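Long-range contacts in Non-sulfated chondroitin lyase E66 (Autographa californica nucleopolyhedrovirus, PDB 3VSN), which cleaves non-sulfated chondroitin as a lyase of the viral envelope and is essential for oral infection of the insect host: residues A420-A425 / V593-N598; C445-D450 / V584-N589; K600-S605 / D651-F656. All coordinates share one frame; numbering follows the deposited sequence. Where two conformers were deposited one is given.

Contact 1 of 3, residues A420-A425 / V593-N598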
# COMPACT_ATOMS: atom_id res chain seq x y z
N ALA A 420 13.63 -13.49 -5.19
CA ALA A 420 14.48 -13.40 -6.37
C ALA A 420 13.64 -12.92 -7.54
O ALA A 420 12.52 -13.39 -7.73
CB ALA A 420 15.11 -14.75 -6.69
N LYS A 421 14.17 -11.97 -8.31
CA LYS A 421 13.43 -11.44 -9.45
C LYS A 421 14.30 -11.22 -10.68
O LYS A 421 15.52 -11.00 -10.57
CB LYS A 421 12.70 -10.14 -9.07
CG LYS A 421 13.63 -8.97 -8.80
CD LYS A 421 12.85 -7.69 -8.52
CE LYS A 421 13.76 -6.47 -8.52
NZ LYS A 421 14.71 -6.48 -7.37
N THR A 422 13.66 -11.30 -11.84
CA THR A 422 14.27 -10.97 -13.12
C THR A 422 13.41 -9.92 -13.82
O THR A 422 12.62 -9.24 -13.16
CB THR A 422 14.43 -12.22 -14.01
OG1 THR A 422 13.15 -12.86 -14.17
CG2 THR A 422 15.43 -13.21 -13.41
N ASP A 423 13.55 -9.81 -15.14
CA ASP A 423 12.86 -8.79 -15.94
C ASP A 423 11.35 -8.78 -15.76
O ASP A 423 10.75 -7.74 -15.47
CB ASP A 423 13.18 -8.97 -17.43
CG ASP A 423 14.48 -8.32 -17.84
OD1 ASP A 423 15.19 -7.79 -16.96
OD2 ASP A 423 14.79 -8.35 -19.05
N THR A 424 10.73 -9.95 -15.93
CA THR A 424 9.27 -10.05 -15.92
C THR A 424 8.73 -10.96 -14.83
O THR A 424 7.51 -11.07 -14.65
CB THR A 424 8.72 -10.55 -17.28
OG1 THR A 424 9.06 -11.93 -17.45
CG2 THR A 424 9.29 -9.73 -18.44
N ALA A 425 9.62 -11.62 -14.10
CA ALA A 425 9.21 -12.61 -13.11
C ALA A 425 9.83 -12.37 -11.75
O ALA A 425 10.92 -11.81 -11.64
CB ALA A 425 9.53 -14.01 -13.61
N VAL A 593 16.11 -19.42 -3.00
CA VAL A 593 15.15 -19.24 -4.09
C VAL A 593 15.91 -18.68 -5.29
O VAL A 593 16.87 -17.91 -5.13
CB VAL A 593 13.95 -18.34 -3.68
CG1 VAL A 593 14.37 -16.89 -3.49
CG2 VAL A 593 12.82 -18.44 -4.70
N MET A 594 15.50 -19.08 -6.49
CA MET A 594 16.18 -18.68 -7.72
C MET A 594 15.18 -18.48 -8.85
O MET A 594 14.20 -19.22 -8.96
CB MET A 594 17.19 -19.76 -8.14
CG MET A 594 17.99 -19.42 -9.39
SD MET A 594 18.57 -20.87 -10.31
CE MET A 594 17.10 -21.25 -11.23
N VAL A 595 15.43 -17.47 -9.68
CA VAL A 595 14.66 -17.26 -10.90
C VAL A 595 15.63 -17.06 -12.06
O VAL A 595 16.61 -16.33 -11.93
CB VAL A 595 13.71 -16.04 -10.80
CG1 VAL A 595 12.98 -15.80 -12.12
CG2 VAL A 595 12.69 -16.26 -9.68
N LYS A 596 15.35 -17.72 -13.18
CA LYS A 596 16.15 -17.59 -14.40
C LYS A 596 15.27 -17.14 -15.55
O LYS A 596 14.23 -17.73 -15.81
CB LYS A 596 16.84 -18.92 -14.75
CG LYS A 596 17.52 -18.94 -16.11
CD LYS A 596 18.30 -20.23 -16.34
CE LYS A 596 18.70 -20.37 -17.80
NZ LYS A 596 17.57 -20.81 -18.66
N GLU A 597 15.70 -16.08 -16.22
CA GLU A 597 14.98 -15.55 -17.37
C GLU A 597 15.96 -14.92 -18.34
O GLU A 597 16.77 -14.06 -17.96
CB GLU A 597 13.91 -14.54 -16.93
CG GLU A 597 13.16 -13.90 -18.09
CD GLU A 597 12.10 -12.91 -17.66
OE1 GLU A 597 12.16 -12.37 -16.53
OE2 GLU A 597 11.19 -12.66 -18.48
N ASN A 598 15.87 -15.35 -19.60
CA ASN A 598 16.81 -14.95 -20.64
C ASN A 598 18.23 -15.32 -20.22
O ASN A 598 18.49 -16.49 -19.94
CB ASN A 598 16.63 -13.47 -21.00
CG ASN A 598 15.23 -13.15 -21.48
OD1 ASN A 598 14.61 -13.95 -22.19
ND2 ASN A 598 14.71 -11.99 -21.09
O HOH W 1 15.88 -11.08 -17.39
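Glu597 OE1 is gripped by two donors from the turn that follows strand 414-421. The hydroxyl of Thr422 reaches it on the anti side, OG1 to Glu597 OE1 2.6 Å, while the amide of Thr424 comes in on the syn side, N to Glu597 OE1 2.9 Å and nearly straight at 173°. Glu597 OE2 takes the hydroxyl of Thr424, at a doubtfully short 2.5 Å from its OG1. Glu597 reaches this turn because its chain is fully extended, CG anti to the backbone N (chi1 177°). The turn itself is closed by Thr422 N, bonded to Ala425 O at 2.8 Å. A water accepts weakly from Asp423 N and donates to Glu597 O. Toward Ala420 the contact becomes apolar: Val595 divides its methyls, CG1 lying 3.8 Å from Thr422 CG2 and CG2 4.1 Å from Ala420 CB, and Val593 CG1 closes on the same Ala420 methyl. Asp423 OD1 is hydrogen-bonded to a glycerol, probably from the crystallisation liquor. Two donors on one oxygen of this buried carboxylate, and perhaps the third at OE2, would be expected to stabilise its ionised form and hold its rotation, tying turn 422-425 of one sheet to the end of strand 592-597 in the other.

Contact 2 of 3, residues C445-D450 / V584-N589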
# COMPACT_ATOMS: atom_id res chain seq x y z
N CYS A 445 5.60 -20.81 -1.46
CA CYS A 445 6.33 -20.54 -2.69
C CYS A 445 5.41 -19.82 -3.66
O CYS A 445 4.39 -20.38 -4.07
CB CYS A 445 6.78 -21.86 -3.33
SG CYS A 445 7.77 -22.96 -2.29
N THR A 446 5.75 -18.59 -4.02
CA THR A 446 4.94 -17.84 -4.99
C THR A 446 5.81 -17.40 -6.16
O THR A 446 6.93 -16.95 -5.97
CB THR A 446 4.29 -16.59 -4.36
OG1 THR A 446 3.81 -16.90 -3.05
CG2 THR A 446 3.13 -16.09 -5.22
N LEU A 447 5.29 -17.55 -7.38
CA LEU A 447 5.96 -17.04 -8.57
C LEU A 447 5.01 -16.19 -9.40
O LEU A 447 3.95 -16.66 -9.81
CB LEU A 447 6.54 -18.19 -9.40
CG LEU A 447 7.22 -17.83 -10.73
CD1 LEU A 447 8.54 -17.12 -10.50
CD2 LEU A 447 7.42 -19.08 -11.58
N PHE A 448 5.40 -14.93 -9.64
CA PHE A 448 4.67 -14.05 -10.56
C PHE A 448 5.38 -14.04 -11.91
O PHE A 448 6.61 -13.99 -11.98
CB PHE A 448 4.61 -12.60 -10.03
CG PHE A 448 3.80 -12.42 -8.78
CD1 PHE A 448 2.41 -12.55 -8.79
CD2 PHE A 448 4.42 -12.08 -7.58
CE1 PHE A 448 1.66 -12.37 -7.64
CE2 PHE A 448 3.67 -11.89 -6.41
CZ PHE A 448 2.29 -12.04 -6.44
N TYR A 449 4.59 -14.09 -12.99
CA TYR A 449 5.12 -14.06 -14.36
C TYR A 449 4.04 -13.48 -15.29
O TYR A 449 2.93 -13.20 -14.85
CB TYR A 449 5.50 -15.48 -14.80
CG TYR A 449 4.34 -16.45 -14.75
CD1 TYR A 449 4.02 -17.14 -13.58
CD2 TYR A 449 3.53 -16.64 -15.87
CE1 TYR A 449 2.94 -18.00 -13.53
CE2 TYR A 449 2.44 -17.50 -15.83
CZ TYR A 449 2.15 -18.18 -14.66
OH TYR A 449 1.08 -19.04 -14.63
N ASP A 450 4.36 -13.29 -16.57
CA ASP A 450 3.33 -12.89 -17.54
C ASP A 450 2.68 -14.15 -18.10
O ASP A 450 3.36 -14.92 -18.77
CB ASP A 450 3.95 -12.06 -18.67
CG ASP A 450 4.65 -10.79 -18.18
OD1 ASP A 450 4.17 -10.15 -17.21
OD2 ASP A 450 5.67 -10.40 -18.78
N VAL A 584 10.73 -18.47 -18.47
CA VAL A 584 10.95 -18.27 -17.03
C VAL A 584 11.02 -19.61 -16.32
O VAL A 584 10.11 -20.45 -16.47
CB VAL A 584 9.81 -17.42 -16.40
CG1 VAL A 584 9.96 -17.36 -14.88
CG2 VAL A 584 9.78 -16.01 -16.99
N LYS A 585 12.10 -19.83 -15.58
CA LYS A 585 12.25 -20.99 -14.70
C LYS A 585 12.49 -20.48 -13.29
O LYS A 585 13.16 -19.47 -13.09
CB LYS A 585 13.42 -21.87 -15.14
CG LYS A 585 13.21 -22.67 -16.42
CD LYS A 585 14.43 -23.55 -16.70
CE LYS A 585 14.27 -24.40 -17.96
NZ LYS A 585 15.37 -25.41 -18.07
N ALA A 586 11.95 -21.19 -12.30
CA ALA A 586 12.20 -20.84 -10.91
C ALA A 586 12.52 -22.07 -10.10
O ALA A 586 12.09 -23.18 -10.44
CB ALA A 586 11.00 -20.10 -10.32
N LEU A 587 13.28 -21.89 -9.03
CA LEU A 587 13.59 -22.97 -8.12
C LEU A 587 13.38 -22.51 -6.69
O LEU A 587 13.92 -21.49 -6.28
CB LEU A 587 15.02 -23.47 -8.30
CG LEU A 587 15.38 -24.69 -7.46
CD1 LEU A 587 14.67 -25.94 -7.98
CD2 LEU A 587 16.88 -24.91 -7.44
N PHE A 588 12.59 -23.28 -5.96
CA PHE A 588 12.43 -23.09 -4.54
C PHE A 588 13.15 -24.26 -3.88
O PHE A 588 12.78 -25.41 -4.10
CB PHE A 588 10.95 -23.08 -4.15
CG PHE A 588 10.14 -22.02 -4.85
CD1 PHE A 588 10.00 -20.75 -4.29
CD2 PHE A 588 9.50 -22.29 -6.06
CE1 PHE A 588 9.25 -19.77 -4.93
CE2 PHE A 588 8.75 -21.31 -6.70
CZ PHE A 588 8.63 -20.05 -6.14
N ASN A 589 14.20 -23.98 -3.13
CA ASN A 589 14.91 -25.03 -2.41
C ASN A 589 15.35 -24.49 -1.07
O ASN A 589 16.52 -24.16 -0.87
CB ASN A 589 16.11 -25.56 -3.21
CG ASN A 589 16.72 -26.82 -2.59
OD1 ASN A 589 16.02 -27.61 -1.94
ND2 ASN A 589 18.01 -27.01 -2.80
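Phe588 lays its ring beneath Cys445, and these two, with Leu447, bury most of the surface in this contact. Cys445 CB sits over the middle of one ring face, 3.5 Å from the centroid and only 9° off the normal, a CH-pi contact. Its sulfur leans toward the root of the ring in a sulfur-aromatic contact: SG is 4.1 Å from the centroid, approaches obliquely, and comes closest to CG of Phe588 at 3.6 Å. The Phe588 ring is brought under the cysteine by a first torsion of -58°, which turns CG away from its own carbonyl carbon and beside the backbone N. At the far rim the Thr446 carbonyl oxygen lies in the plane of the ring, 3.5 Å from CZ, so the ring meets a methylene over its face and a carbonyl at its edge. Leu447 CB also approaches that edge, 4.3 Å from CZ. Further along, Leu447 sets both of its branches on one small partner, CD1 and CD2 each 3.9 Å from Ala586 CB. Ala427 of strand 426-434 touches both Leu447 and Phe588, and Val578 of strand 575-579 meets Leu447, extending the apolar layer over both sheets. The strand segments run almost antiparallel, at 166°, but their axes stay 8.7 Å apart, too far for backbone pairing. Apolar side chains packed between two facing sheets, at that spacing, form the core of a beta-sandwich.

Contact 3 of 3, residues K600-S605 / D651-F656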
# COMPACT_ATOMS: atom_id res chain seq x y z
N LYS A 600 19.77 -14.00 -17.50
CA LYS A 600 19.90 -13.46 -16.15
C LYS A 600 19.38 -14.45 -15.12
O LYS A 600 18.35 -15.08 -15.34
CB LYS A 600 19.14 -12.14 -16.05
CG LYS A 600 19.28 -11.40 -14.73
CD LYS A 600 18.38 -10.18 -14.70
CE LYS A 600 18.58 -9.37 -13.43
NZ LYS A 600 18.09 -10.10 -12.23
N VAL A 601 20.11 -14.60 -14.02
CA VAL A 601 19.67 -15.44 -12.90
C VAL A 601 19.83 -14.66 -11.60
O VAL A 601 20.84 -14.00 -11.39
CB VAL A 601 20.47 -16.76 -12.81
CG1 VAL A 601 19.97 -17.61 -11.65
CG2 VAL A 601 20.36 -17.55 -14.10
N SER A 602 18.82 -14.75 -10.73
CA SER A 602 18.88 -14.16 -9.40
C SER A 602 18.68 -15.23 -8.31
O SER A 602 17.81 -16.09 -8.45
CB SER A 602 17.82 -13.06 -9.26
OG SER A 602 17.71 -12.64 -7.91
N PHE A 603 19.49 -15.16 -7.25
CA PHE A 603 19.38 -16.03 -6.08
C PHE A 603 19.22 -15.19 -4.82
O PHE A 603 19.79 -14.10 -4.74
CB PHE A 603 20.67 -16.81 -5.84
CG PHE A 603 20.95 -17.90 -6.83
CD1 PHE A 603 21.64 -17.63 -8.01
CD2 PHE A 603 20.59 -19.22 -6.56
CE1 PHE A 603 21.94 -18.64 -8.91
CE2 PHE A 603 20.89 -20.24 -7.46
CZ PHE A 603 21.56 -19.94 -8.63
N MET A 604 18.51 -15.72 -3.83
CA MET A 604 18.54 -15.15 -2.48
C MET A 604 18.28 -16.23 -1.44
O MET A 604 17.54 -17.18 -1.69
CB MET A 604 17.52 -14.02 -2.32
CG MET A 604 17.53 -13.38 -0.94
SD MET A 604 16.38 -12.02 -0.71
CE MET A 604 16.44 -11.85 1.08
N SER A 605 18.91 -16.08 -0.27
CA SER A 605 18.70 -16.99 0.85
C SER A 605 17.73 -16.38 1.86
O SER A 605 17.81 -15.20 2.17
CB SER A 605 20.03 -17.28 1.55
OG SER A 605 19.81 -17.89 2.80
N ASP A 651 19.94 -4.40 -0.96
CA ASP A 651 19.45 -5.57 -1.69
C ASP A 651 20.25 -6.82 -1.34
O ASP A 651 21.45 -6.72 -1.07
CB ASP A 651 19.54 -5.32 -3.20
CG ASP A 651 18.70 -4.14 -3.66
OD1 ASP A 651 17.47 -4.16 -3.44
OD2 ASP A 651 19.27 -3.21 -4.26
N LEU A 652 19.60 -7.98 -1.36
CA LEU A 652 20.24 -9.23 -0.93
C LEU A 652 20.26 -10.33 -2.00
O LEU A 652 20.53 -11.50 -1.69
CB LEU A 652 19.57 -9.76 0.35
CG LEU A 652 19.79 -8.95 1.63
CD1 LEU A 652 18.82 -9.38 2.71
CD2 LEU A 652 21.23 -9.07 2.11
N GLN A 653 20.02 -9.94 -3.25
CA GLN A 653 19.98 -10.91 -4.34
C GLN A 653 21.31 -10.99 -5.08
O GLN A 653 21.90 -9.97 -5.44
CB GLN A 653 18.86 -10.57 -5.32
CG GLN A 653 17.46 -10.71 -4.73
CD GLN A 653 16.37 -10.27 -5.68
OE1 GLN A 653 16.45 -10.49 -6.89
NE2 GLN A 653 15.32 -9.65 -5.13
N PHE A 654 21.79 -12.22 -5.28
CA PHE A 654 22.97 -12.48 -6.10
C PHE A 654 22.53 -12.54 -7.55
O PHE A 654 21.68 -13.36 -7.91
CB PHE A 654 23.62 -13.81 -5.70
CG PHE A 654 24.01 -13.89 -4.25
CD1 PHE A 654 23.09 -14.27 -3.28
CD2 PHE A 654 25.32 -13.60 -3.86
CE1 PHE A 654 23.45 -14.33 -1.95
CE2 PHE A 654 25.69 -13.67 -2.53
CZ PHE A 654 24.76 -14.04 -1.57
N ILE A 655 23.11 -11.69 -8.39
CA ILE A 655 22.75 -11.63 -9.80
C ILE A 655 23.91 -12.11 -10.67
O ILE A 655 25.05 -11.66 -10.51
CB ILE A 655 22.28 -10.21 -10.21
CG1 ILE A 655 21.09 -9.77 -9.34
CG2 ILE A 655 21.90 -10.18 -11.69
CD1 ILE A 655 20.80 -8.28 -9.39
N PHE A 656 23.60 -13.04 -11.57
CA PHE A 656 24.58 -13.61 -12.48
C PHE A 656 24.10 -13.48 -13.91
O PHE A 656 22.90 -13.47 -14.18
CB PHE A 656 24.84 -15.09 -12.16
CG PHE A 656 25.35 -15.32 -10.77
CD1 PHE A 656 26.71 -15.25 -10.49
CD2 PHE A 656 24.47 -15.62 -9.73
CE1 PHE A 656 27.18 -15.46 -9.21
CE2 PHE A 656 24.93 -15.83 -8.44
CZ PHE A 656 26.29 -15.74 -8.18
O HOH W 2 20.71 -13.76 0.16
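Val601 and Phe656 form an antiparallel hydrogen-bonded pair, Val601 N to Phe656 O 3.0 Å and Phe656 N to Val601 O 2.9 Å. Two residues on, Phe603 and Phe654 repeat the pattern: Phe603 N meets Phe654 O at 2.9 Å and Phe654 N meets Phe603 O at 2.8 Å. Ser602 and Ile655 between them are a non-hydrogen-bonded pair; Ile655 N is bonded to Asn635 OD1, and Ser602 N to Val595 O on the next strand. Where the pairing ends, a water takes over, accepting from Ser605 N and donating to Leu652 O.

The face carrying Ser602 adds a side-chain bond: its hydroxyl, with OG anti to the backbone N (chi1 170°), donates to Gln653 OE1 over 2.7 Å, tilted 26° from the amide plane. The same OE1 accepts from Lys421 N of the facing sheet, and Gln653 NE2 donates to Asp323, so both ends of this buried amide are satisfied. On that face too, Lys600 lays CE against Ile655 CG2. The other face is aromatic: the rings of Phe603 and Phe656 meet rim to rim with planes 82° apart, Phe603 CD1 to Phe656 CE2 3.8 Å, neither over the other's face, and Ile617 of helix 614-623 touches both. This is regular antiparallel pairing of neighbouring strands 600-605 and 654-658 within one sheet of the beta-sandwich.

Contacts 1 and 2 both bridge the two facing seven-stranded sheets, whereas contact 3 pairs strands within one of them. Strands 584-589, 592-597 and 600-605 lie side by side in that sheet, so backbone bonds between adjacent strands couple the contacts: Met594 O and Leu587 N, 2.8 Å apart, are probably hydrogen-bonded, as are Val593 N and Met604 O at 3.0 Å. Contact 1 is thus central, its centre about 7 Å from that of contact 2 and about 9 Å from that of contact 3; contacts 2 and 3 do not touch. All three lie away from the catalytic residues; Asp423 in contact 1 and Lys600 in contact 3 lie near bound glycerol, probably from the crystallisation liquor.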